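Side-chain contacts in phenylacetate-coenzyme A ligase (Bacteroides vulgatus, PDB 3LAX), which is represented here by a fragment holding the small C-terminal domain of an AMP-binding enzyme, an alpha/beta domain with a mixed sheet: residues V12-F15 with P16-E20; R68-T71 with R72-D76; L86-K89 with G90-P93. One frame throughout, in Å; residues are numbered along the deposited sequence.

Contact 1: V12-F15 with P16-E20; sequences VNIF and PIQIE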
ATOM      1  N   VAL A  12       7.943  10.944   9.580  1.00 25.13           N
ATOM      2  CA  VAL A  12       7.358   9.811  10.291  1.00 21.87           C
ATOM      3  C   VAL A  12       8.030   8.496   9.904  1.00 19.84           C
ATOM      4  O   VAL A  12       8.042   8.116   8.728  1.00 20.84           O
ATOM      5  CB  VAL A  12       5.831   9.702  10.024  1.00 20.47           C
ATOM      6  CG1 VAL A  12       5.232   8.519  10.778  1.00 21.19           C
ATOM      7  CG2 VAL A  12       5.118  11.008  10.390  1.00 23.44           C
ATOM      8  N   ASN A  13       8.593   7.800  10.887  1.00 20.53           N
ATOM      9  CA  ASN A  13       9.198   6.501  10.640  1.00 23.05           C
ATOM     10  C   ASN A  13       8.107   5.458  10.493  1.00 22.22           C
ATOM     11  O   ASN A  13       7.218   5.358  11.336  1.00 22.69           O
ATOM     12  CB  ASN A  13      10.130   6.093  11.787  1.00 26.16           C
ATOM     13  CG  ASN A  13      11.385   6.925  11.844  1.00 30.74           C
ATOM     14  OD1 ASN A  13      12.469   6.408  12.114  1.00 38.95           O
ATOM     15  ND2 ASN A  13      11.252   8.217  11.586  1.00 34.34           N
ATOM     16  N   ILE A  14       8.188   4.672   9.428  1.00 20.01           N
ATOM     17  CA  ILE A  14       7.189   3.655   9.129  0.50 18.41           C
ATOM     18  C   ILE A  14       7.854   2.334   8.772  1.00 20.77           C
ATOM     19  O   ILE A  14       8.782   2.308   7.965  1.00 23.16           O
ATOM     20  CB  ILE A  14       6.316   4.099   7.939  0.50 14.62           C
ATOM     21  CG1 ILE A  14       5.524   5.355   8.302  0.50 12.56           C
ATOM     22  CG2 ILE A  14       5.371   2.983   7.496  0.50 15.40           C
ATOM     23  CD1 ILE A  14       4.850   5.997   7.118  0.50 12.36           C
ATOM     24  N   PHE A  15       7.380   1.245   9.361  1.00 20.96           N
ATOM     25  CA  PHE A  15       7.866  -0.077   9.013  1.00 21.22           C
ATOM     26  C   PHE A  15       6.887  -0.713   8.043  1.00 20.78           C
ATOM     27  O   PHE A  15       5.751  -0.990   8.404  1.00 21.76           O
ATOM     28  CB  PHE A  15       8.024  -0.943  10.262  1.00 25.81           C
ATOM     29  CG  PHE A  15       9.118  -0.491  11.161  1.00 27.28           C
ATOM     30  CD1 PHE A  15      10.413  -0.949  10.977  1.00 27.85           C
ATOM     31  CD2 PHE A  15       8.861   0.412  12.176  1.00 27.82           C
ATOM     32  CE1 PHE A  15      11.435  -0.528  11.805  1.00 26.96           C
ATOM     33  CE2 PHE A  15       9.877   0.841  13.009  1.00 27.33           C
ATOM     34  CZ  PHE A  15      11.166   0.371  12.820  1.00 28.61           C
ATOM     35  N   PRO A  16       7.328  -0.935   6.801  1.00 22.20           N
ATOM     36  CA  PRO A  16       6.432  -1.490   5.783  1.00 23.52           C
ATOM     37  C   PRO A  16       5.809  -2.823   6.192  1.00 20.70           C
ATOM     38  O   PRO A  16       4.718  -3.145   5.712  1.00 18.90           O
ATOM     39  CB  PRO A  16       7.342  -1.657   4.561  1.00 26.99           C
ATOM     40  CG  PRO A  16       8.439  -0.643   4.765  1.00 28.80           C
ATOM     41  CD  PRO A  16       8.659  -0.604   6.256  1.00 26.01           C
ATOM     42  N   ILE A  17       6.450  -3.581   7.074  1.00 19.49           N
ATOM     43  CA  ILE A  17       5.842  -4.835   7.494  1.00 19.17           C
ATOM     44  C   ILE A  17       4.468  -4.594   8.163  1.00 17.83           C
ATOM     45  O   ILE A  17       3.585  -5.451   8.094  1.00 20.06           O
ATOM     46  CB  ILE A  17       6.792  -5.671   8.404  1.00 22.88           C
ATOM     47  CG1 ILE A  17       6.371  -7.137   8.417  1.00 29.84           C
ATOM     48  CG2 ILE A  17       6.873  -5.090   9.816  1.00 22.14           C
ATOM     49  CD1 ILE A  17       5.178  -7.432   9.278  1.00 34.39           C
ATOM     50  N   GLN A  18       4.296  -3.442   8.812  1.00 17.22           N
ATOM     51  CA  GLN A  18       3.032  -2.996   9.423  0.50 18.16           C
ATOM     52  C   GLN A  18       1.905  -2.997   8.401  1.00 17.87           C
ATOM     53  O   GLN A  18       0.757  -3.342   8.673  1.00 18.51           O
ATOM     54  CB  GLN A  18       3.168  -1.538   9.913  0.50 17.84           C
ATOM     55  CG  GLN A  18       4.166  -1.251  11.049  0.50 19.98           C
ATOM     56  CD  GLN A  18       4.229   0.240  11.421  0.50 22.14           C
ATOM     57  OE1 GLN A  18       3.428   0.736  12.221  0.50 24.74           O
ATOM     58  NE2 GLN A  18       5.191   0.952  10.850  0.50 23.27           N
ATOM     59  N   ILE A  19       2.243  -2.497   7.222  1.00 16.22           N
ATOM     60  CA  ILE A  19       1.278  -2.373   6.139  1.00 15.39           C
ATOM     61  C   ILE A  19       0.924  -3.767   5.625  1.00 15.94           C
ATOM     62  O   ILE A  19      -0.251  -4.103   5.452  1.00 16.51           O
ATOM     63  CB  ILE A  19       1.875  -1.506   5.017  1.00 15.91           C
ATOM     64  CG1 ILE A  19       2.001  -0.049   5.500  1.00 16.83           C
ATOM     65  CG2 ILE A  19       1.029  -1.598   3.747  1.00 16.08           C
ATOM     66  CD1 ILE A  19       2.876   0.839   4.640  1.00 18.73           C
ATOM     67  N   GLU A  20       1.950  -4.575   5.384  1.00 16.00           N
ATOM     68  CA  GLU A  20       1.765  -5.946   4.927  1.00 17.93           C
ATOM     69  C   GLU A  20       0.829  -6.720   5.846  1.00 17.49           C
ATOM     70  O   GLU A  20      -0.089  -7.395   5.396  1.00 18.69           O
ATOM     71  CB  GLU A  20       3.125  -6.644   4.862  1.00 19.62           C
ATOM     72  CG  GLU A  20       3.090  -8.067   4.371  1.00 20.52           C
ATOM     73  CD  GLU A  20       4.483  -8.664   4.322  1.00 21.18           C
ATOM     74  OE1 GLU A  20       5.336  -8.151   3.559  1.00 21.96           O
ATOM     75  OE2 GLU A  20       4.734  -9.627   5.063  1.00 23.97           O
TER
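Phe15 and Gln18 are joined through the backbone where strand 12-14 gives way to helix 16-24: Gln18 N donates to Phe15 O over 2.9 Å, at an N-H...O angle of 143° and from above the carbonyl plane, and the short strand and helix axes stand 58° apart. The side chain of Gln18 runs back toward Phe15, its CB and CG close to the same carbonyl oxygen. With CG beside its own backbone N (chi1 -65°), Gln18 brings CG to 3.1 Å from Phe15 O.

In this C-terminal domain of an AMP-binding enzyme, the junction leads from a two-stranded antiparallel hairpin, 7-9 with 12-14, into the first helix. Pro16 begins the second segment with its ring against the strand end, CD lying 3.4 Å from Ile14 O, and it also touches Ile35 of strand 32-40. The CB of Phe15 also meets Ile17 CG2 at 4.3 Å on the exposed side. On the buried side the branch methyl CG2 of Ile14, anti to the backbone N, faces Ile19 CD1 at 4.4 Å, a loose apolar contact. Ile78 of helix 60-78 touches both Ile14 and Ile19, and Ile35 adjoins Ile19.

Contact 2: R68-T71 with R72-D76; sequences REIT and RQLKD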
ATOM      1  N   ARG A  68     -11.747   2.171   1.361  1.00 16.12           N
ATOM      2  CA  ARG A  68     -11.913   3.041   2.529  1.00 17.02           C
ATOM      3  C   ARG A  68     -11.462   2.338   3.805  1.00 16.05           C
ATOM      4  O   ARG A  68     -10.734   2.917   4.624  1.00 17.22           O
ATOM      5  CB  ARG A  68     -13.382   3.454   2.640  1.00 19.77           C
ATOM      6  CG  ARG A  68     -13.793   4.213   3.898  1.00 23.05           C
ATOM      7  CD  ARG A  68     -15.336   4.142   4.024  1.00 27.05           C
ATOM      8  NE  ARG A  68     -15.895   5.082   4.995  1.00 32.62           N
ATOM      9  CZ  ARG A  68     -17.167   5.099   5.387  1.00 37.89           C
ATOM     10  NH1 ARG A  68     -18.033   4.212   4.910  1.00 42.80           N
ATOM     11  NH2 ARG A  68     -17.576   6.003   6.267  1.00 40.35           N
ATOM     12  N   GLU A  69     -11.874   1.092   3.987  1.00 15.73           N
ATOM     13  CA  GLU A  69     -11.523   0.361   5.203  1.00 16.92           C
ATOM     14  C   GLU A  69     -10.020   0.104   5.292  1.00 15.07           C
ATOM     15  O   GLU A  69      -9.419   0.239   6.364  1.00 15.96           O
ATOM     16  CB  GLU A  69     -12.303  -0.955   5.280  1.00 17.22           C
ATOM     17  CG  GLU A  69     -11.931  -1.821   6.484  1.00 19.66           C
ATOM     18  CD  GLU A  69     -12.232  -1.174   7.838  1.00 21.98           C
ATOM     19  OE1 GLU A  69     -12.912  -0.124   7.913  1.00 23.39           O
ATOM     20  OE2 GLU A  69     -11.788  -1.745   8.847  1.00 22.91           O
ATOM     21  N   ILE A  70      -9.396  -0.249   4.178  1.00 15.61           N
ATOM     22  CA  ILE A  70      -7.943  -0.446   4.161  1.00 15.08           C
ATOM     23  C   ILE A  70      -7.233   0.860   4.518  1.00 14.81           C
ATOM     24  O   ILE A  70      -6.289   0.882   5.326  1.00 14.63           O
ATOM     25  CB  ILE A  70      -7.453  -0.959   2.780  1.00 14.70           C
ATOM     26  CG1 ILE A  70      -8.022  -2.356   2.498  1.00 15.36           C
ATOM     27  CG2 ILE A  70      -5.922  -0.977   2.724  1.00 16.90           C
ATOM     28  CD1 ILE A  70      -8.046  -2.750   1.016  1.00 17.11           C
ATOM     29  N   THR A  71      -7.683   1.958   3.918  1.00 15.23           N
ATOM     30  CA  THR A  71      -7.077   3.265   4.169  1.00 14.83           C
ATOM     31  C   THR A  71      -7.153   3.625   5.656  1.00 15.20           C
ATOM     32  O   THR A  71      -6.168   4.068   6.258  1.00 16.23           O
ATOM     33  CB  THR A  71      -7.743   4.360   3.320  1.00 15.28           C
ATOM     34  OG1 THR A  71      -7.652   3.996   1.937  1.00 15.72           O
ATOM     35  CG2 THR A  71      -7.050   5.707   3.514  1.00 17.40           C
ATOM     36  N   ARG A  72      -8.322   3.419   6.244  1.00 15.53           N
ATOM     37  CA  ARG A  72      -8.566   3.696   7.657  0.50 17.07           C
ATOM     38  C   ARG A  72      -7.621   2.884   8.542  1.00 15.01           C
ATOM     39  O   ARG A  72      -6.962   3.415   9.437  1.00 15.40           O
ATOM     40  CB  ARG A  72     -10.020   3.322   7.963  0.50 20.90           C
ATOM     41  CG  ARG A  72     -10.614   3.873   9.241  0.50 25.48           C
ATOM     42  CD  ARG A  72     -12.146   3.904   9.119  0.50 27.99           C
ATOM     43  NE  ARG A  72     -12.647   2.909   8.169  0.50 28.65           N
ATOM     44  CZ  ARG A  72     -13.784   3.028   7.488  0.50 27.78           C
ATOM     45  NH1 ARG A  72     -14.535   4.106   7.648  0.50 29.18           N
ATOM     46  NH2 ARG A  72     -14.173   2.069   6.641  0.50 23.90           N
ATOM     47  N   GLN A  73      -7.562   1.579   8.294  1.00 14.59           N
ATOM     48  CA  GLN A  73      -6.714   0.706   9.105  1.00 15.72           C
ATOM     49  C   GLN A  73      -5.243   1.059   8.960  1.00 14.55           C
ATOM     50  O   GLN A  73      -4.497   1.049   9.953  1.00 15.11           O
ATOM     51  CB  GLN A  73      -6.933  -0.764   8.765  1.00 15.75           C
ATOM     52  CG  GLN A  73      -8.260  -1.312   9.283  1.00 18.19           C
ATOM     53  CD  GLN A  73      -8.317  -2.816   9.190  1.00 20.97           C
ATOM     54  OE1 GLN A  73      -7.289  -3.490   9.249  1.00 23.29           O
ATOM     55  NE2 GLN A  73      -9.517  -3.356   9.019  1.00 22.52           N
ATOM     56  N   LEU A  74      -4.804   1.366   7.741  1.00 13.89           N
ATOM     57  CA  LEU A  74      -3.397   1.738   7.537  1.00 13.33           C
ATOM     58  C   LEU A  74      -3.072   3.050   8.252  1.00 14.49           C
ATOM     59  O   LEU A  74      -2.038   3.159   8.921  1.00 15.00           O
ATOM     60  CB  LEU A  74      -3.036   1.834   6.046  1.00 15.35           C
ATOM     61  CG  LEU A  74      -3.078   0.500   5.302  1.00 13.45           C
ATOM     62  CD1 LEU A  74      -2.752   0.697   3.838  1.00 14.91           C
ATOM     63  CD2 LEU A  74      -2.089  -0.476   5.942  1.00 15.67           C
ATOM     64  N   LYS A  75      -3.935   4.051   8.116  1.00 14.54           N
ATOM     65  CA  LYS A  75      -3.705   5.309   8.822  1.00 15.40           C
ATOM     66  C   LYS A  75      -3.594   5.078  10.338  1.00 14.88           C
ATOM     67  O   LYS A  75      -2.706   5.633  11.002  1.00 15.85           O
ATOM     68  CB  LYS A  75      -4.786   6.353   8.515  1.00 18.44           C
ATOM     69  CG  LYS A  75      -4.485   7.694   9.209  1.00 22.73           C
ATOM     70  CD  LYS A  75      -5.445   8.813   8.870  1.00 27.75           C
ATOM     71  CE  LYS A  75      -4.902  10.143   9.427  1.00 30.80           C
ATOM     72  NZ  LYS A  75      -5.865  11.290   9.335  1.00 34.06           N
ATOM     73  N   ASP A  76      -4.473   4.252  10.894  1.00 16.31           N
ATOM     74  CA  ASP A  76      -4.436   3.970  12.335  1.00 16.68           C
ATOM     75  C   ASP A  76      -3.107   3.378  12.767  1.00 16.06           C
ATOM     76  O   ASP A  76      -2.663   3.593  13.894  1.00 18.06           O
ATOM     77  CB  ASP A  76      -5.536   2.989  12.725  1.00 17.08           C
ATOM     78  CG  ASP A  76      -6.881   3.639  12.821  1.00 18.22           C
ATOM     79  OD1 ASP A  76      -6.949   4.863  12.616  1.00 20.04           O
ATOM     80  OD2 ASP A  76      -7.867   2.916  13.097  1.00 20.25           O
TER
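Glu69 uses its two carboxylate oxygens on two different partners, Arg72 three residues on and Gln73 four residues on. Its chain leaves with CG anti to the backbone N and then bends at chi2 (63°), carrying the carboxylate forward, toward the C-terminal end of the helix. OE2 of Glu69 takes the N-H of Gln73 NE2 at 2.8 Å in an almost straight bond, 178°; the acceptor lies in the amide plane, and the donor meets the carboxylate on its anti side. Carboxylate and amide stand nearly perpendicular.

The salt bridge is bent by comparison. Glu69 OE1 lies 2.8 Å from Arg72 NH2 and 3.1 Å from Arg72 NE, but both bonds are weak, one oxygen being shared between two N-H groups; the carboxylate and guanidinium planes are 45° apart. Arg72 has a second conformer, and this bridge belongs to the one given here, in which a kink at chi3 turns the guanidinium back toward the preceding turn. There one face rests over the CG of Arg68. Its NH1 also comes close to Arg68 NE, a doubtful approach of two like-charged donors.

Apolar contact falls on another side of the helix. Ile70 and Leu74, one turn apart, run alongside each other in the same direction, with Ile70 CG2 3.8 Å from Leu74 CD1; both are buried, against Val84 of strand 83-87 and against helix 16-24.

Backbone bonds run from each residue of 72-75 to the one four before, as from Leu74 N to Ile70 O at 2.9 Å, and Thr71 OG1 bonds Thr67 O. The pattern is that of an amphipathic alpha-helix, here the helix of the beta-alpha-beta unit made by strand 43-52, helix 60-78 and strand 83-87.

Contact 3: L86-K89 with G90-P93; sequences LVPK and GALP
Val87 and Ala91 meet across a type II beta turn, Pro88 to Ala91, that reverses the chain as it leaves strand 83-87, the outermost strand on one side of the mixed four-stranded sheet. Val87 can be followed outward. Its CB, directed at the segment 90-93, lies 4.1 Å from Ala91 CB. Beyond it the two methyls part: CG2, placed between the backbone N and the carbonyl carbon (CG1 being beside N, chi1 -58°), does the touching. This one methyl meets Ala91 CB and, at 4.0 Å, Leu92 CG, and it reaches on to Leu92 CD2. CG2 of Val87 is thus set against the branch carbon of Leu92, the two side chains crossing at about a right angle.

Leu92 is buried, whereas most of the turn is on the surface. The ring of Pro88 adds a flank to the small apolar cluster, its CD standing 4.0 Å from Ala91 CB.

The turn is closed by Ala91 N donating to Pro88 O over 3.0 Å, an N-H...O angle of 152°, with the donor tilted from the carbonyl plane. Gly90 occupies the third position, where its positive phi of 91° suits glycine: a CB there would be pressed against Lys89 O. Glu51 of strand 43-52 fastens the turn to the sheet, accepting hydrogen bonds from Gly90 N at one carboxylate oxygen and from Leu92 N at the other. The CB of Ala91 lies 3.2 Å from Pro88 O, the same oxygen that receives its N-H.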
ATOM      1  N   LEU A  86      -6.547  -0.387  -5.334  1.00 16.37           N
ATOM      2  CA  LEU A  86      -6.733  -1.809  -5.544  1.00 16.77           C
ATOM      3  C   LEU A  86      -6.569  -2.063  -7.037  1.00 17.23           C
ATOM      4  O   LEU A  86      -7.155  -1.354  -7.862  1.00 20.01           O
ATOM      5  CB  LEU A  86      -8.110  -2.257  -5.047  1.00 17.51           C
ATOM      6  CG  LEU A  86      -8.324  -1.884  -3.575  1.00 19.67           C
ATOM      7  CD1 LEU A  86      -9.646  -2.442  -3.035  1.00 24.21           C
ATOM      8  CD2 LEU A  86      -7.155  -2.323  -2.706  1.00 21.68           C
ATOM      9  N   VAL A  87      -5.756  -3.056  -7.372  1.00 15.39           N
ATOM     10  CA  VAL A  87      -5.416  -3.343  -8.756  1.00 16.33           C
ATOM     11  C   VAL A  87      -5.759  -4.792  -9.058  1.00 16.23           C
ATOM     12  O   VAL A  87      -5.869  -5.616  -8.146  1.00 16.50           O
ATOM     13  CB  VAL A  87      -3.920  -3.046  -9.053  1.00 16.99           C
ATOM     14  CG1 VAL A  87      -3.599  -1.580  -8.742  1.00 18.53           C
ATOM     15  CG2 VAL A  87      -2.997  -3.978  -8.266  1.00 16.21           C
ATOM     16  N   PRO A  88      -5.946  -5.115 -10.340  1.00 19.20           N
ATOM     17  CA  PRO A  88      -6.350  -6.477 -10.694  1.00 20.89           C
ATOM     18  C   PRO A  88      -5.313  -7.521 -10.304  1.00 18.84           C
ATOM     19  O   PRO A  88      -4.115  -7.228 -10.230  1.00 19.37           O
ATOM     20  CB  PRO A  88      -6.465  -6.421 -12.219  1.00 22.88           C
ATOM     21  CG  PRO A  88      -6.669  -4.979 -12.537  1.00 22.61           C
ATOM     22  CD  PRO A  88      -5.889  -4.225 -11.512  1.00 21.39           C
ATOM     23  N   LYS A  89      -5.773  -8.739 -10.058  1.00 19.59           N
ATOM     24  CA  LYS A  89      -4.859  -9.832  -9.798  1.00 22.73           C
ATOM     25  C   LYS A  89      -3.821  -9.919 -10.913  1.00 22.60           C
ATOM     26  O   LYS A  89      -4.162  -9.880 -12.103  1.00 24.01           O
ATOM     27  CB  LYS A  89      -5.631 -11.144  -9.682  1.00 26.14           C
ATOM     28  CG  LYS A  89      -4.747 -12.357  -9.476  1.00 29.92           C
ATOM     29  CD  LYS A  89      -5.581 -13.587  -9.254  1.00 33.06           C
ATOM     30  CE  LYS A  89      -4.830 -14.856  -9.620  1.00 37.15           C
ATOM     31  NZ  LYS A  89      -5.152 -15.301 -11.012  1.00 40.72           N
ATOM     32  N   GLY A  90      -2.551 -10.013 -10.527  1.00 24.80           N
ATOM     33  CA  GLY A  90      -1.467 -10.140 -11.488  1.00 24.78           C
ATOM     34  C   GLY A  90      -0.853  -8.826 -11.948  1.00 21.06           C
ATOM     35  O   GLY A  90       0.160  -8.827 -12.643  1.00 20.77           O
ATOM     36  N   ALA A  91      -1.446  -7.704 -11.550  1.00 17.55           N
ATOM     37  CA  ALA A  91      -1.017  -6.404 -12.060  1.00 18.28           C
ATOM     38  C   ALA A  91       0.302  -5.882 -11.478  1.00 18.57           C
ATOM     39  O   ALA A  91       0.865  -4.933 -12.008  1.00 21.38           O
ATOM     40  CB  ALA A  91      -2.121  -5.372 -11.894  1.00 21.38           C
ATOM     41  N   LEU A  92       0.797  -6.485 -10.399  1.00 18.81           N
ATOM     42  CA  LEU A  92       2.048  -6.008  -9.789  1.00 19.19           C
ATOM     43  C   LEU A  92       3.210  -6.929 -10.152  1.00 25.08           C
ATOM     44  O   LEU A  92       3.024  -8.131 -10.293  1.00 26.43           O
ATOM     45  CB  LEU A  92       1.905  -5.881  -8.268  1.00 18.14           C
ATOM     46  CG  LEU A  92       0.848  -4.886  -7.779  1.00 18.57           C
ATOM     47  CD1 LEU A  92       0.749  -4.917  -6.254  1.00 19.36           C
ATOM     48  CD2 LEU A  92       1.119  -3.461  -8.264  1.00 19.43           C
ATOM     49  N   PRO A  93       4.417  -6.366 -10.323  1.00 29.69           N
ATOM     50  CA  PRO A  93       5.541  -7.224 -10.719  1.00 34.34           C
ATOM     51  C   PRO A  93       5.829  -8.303  -9.673  1.00 37.78           C
ATOM     52  O   PRO A  93       6.062  -7.937  -8.525  1.00 40.28           O
ATOM     53  CB  PRO A  93       6.718  -6.246 -10.796  1.00 36.22           C
ATOM     54  CG  PRO A  93       6.106  -4.919 -11.024  1.00 35.55           C
ATOM     55  CD  PRO A  93       4.761  -4.935 -10.353  1.00 31.98           C
TER

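Contacts 1, 2 and 3 follow in series along the chain, all in the C-terminal domain of an AMP-binding enzyme. Contact 1 starts helix 16-24, contact 2 lies in helix 60-78, and contact 3 turns the chain after strand 83-87. The centres of contacts 1 and 2 are about 13 Å apart and the two helices touch, with Ile19 CA 3.9 Å from Leu74 CD2. Contact 2 reaches contact 3 through Ile70 CD1 and Leu86 CD2, also 3.9 Å apart, although their centres are about 20 Å apart. Contacts 1 and 3 lie on opposite sides of the chain's centre without touching; helix 60-78 touches each of them through apolar side chains.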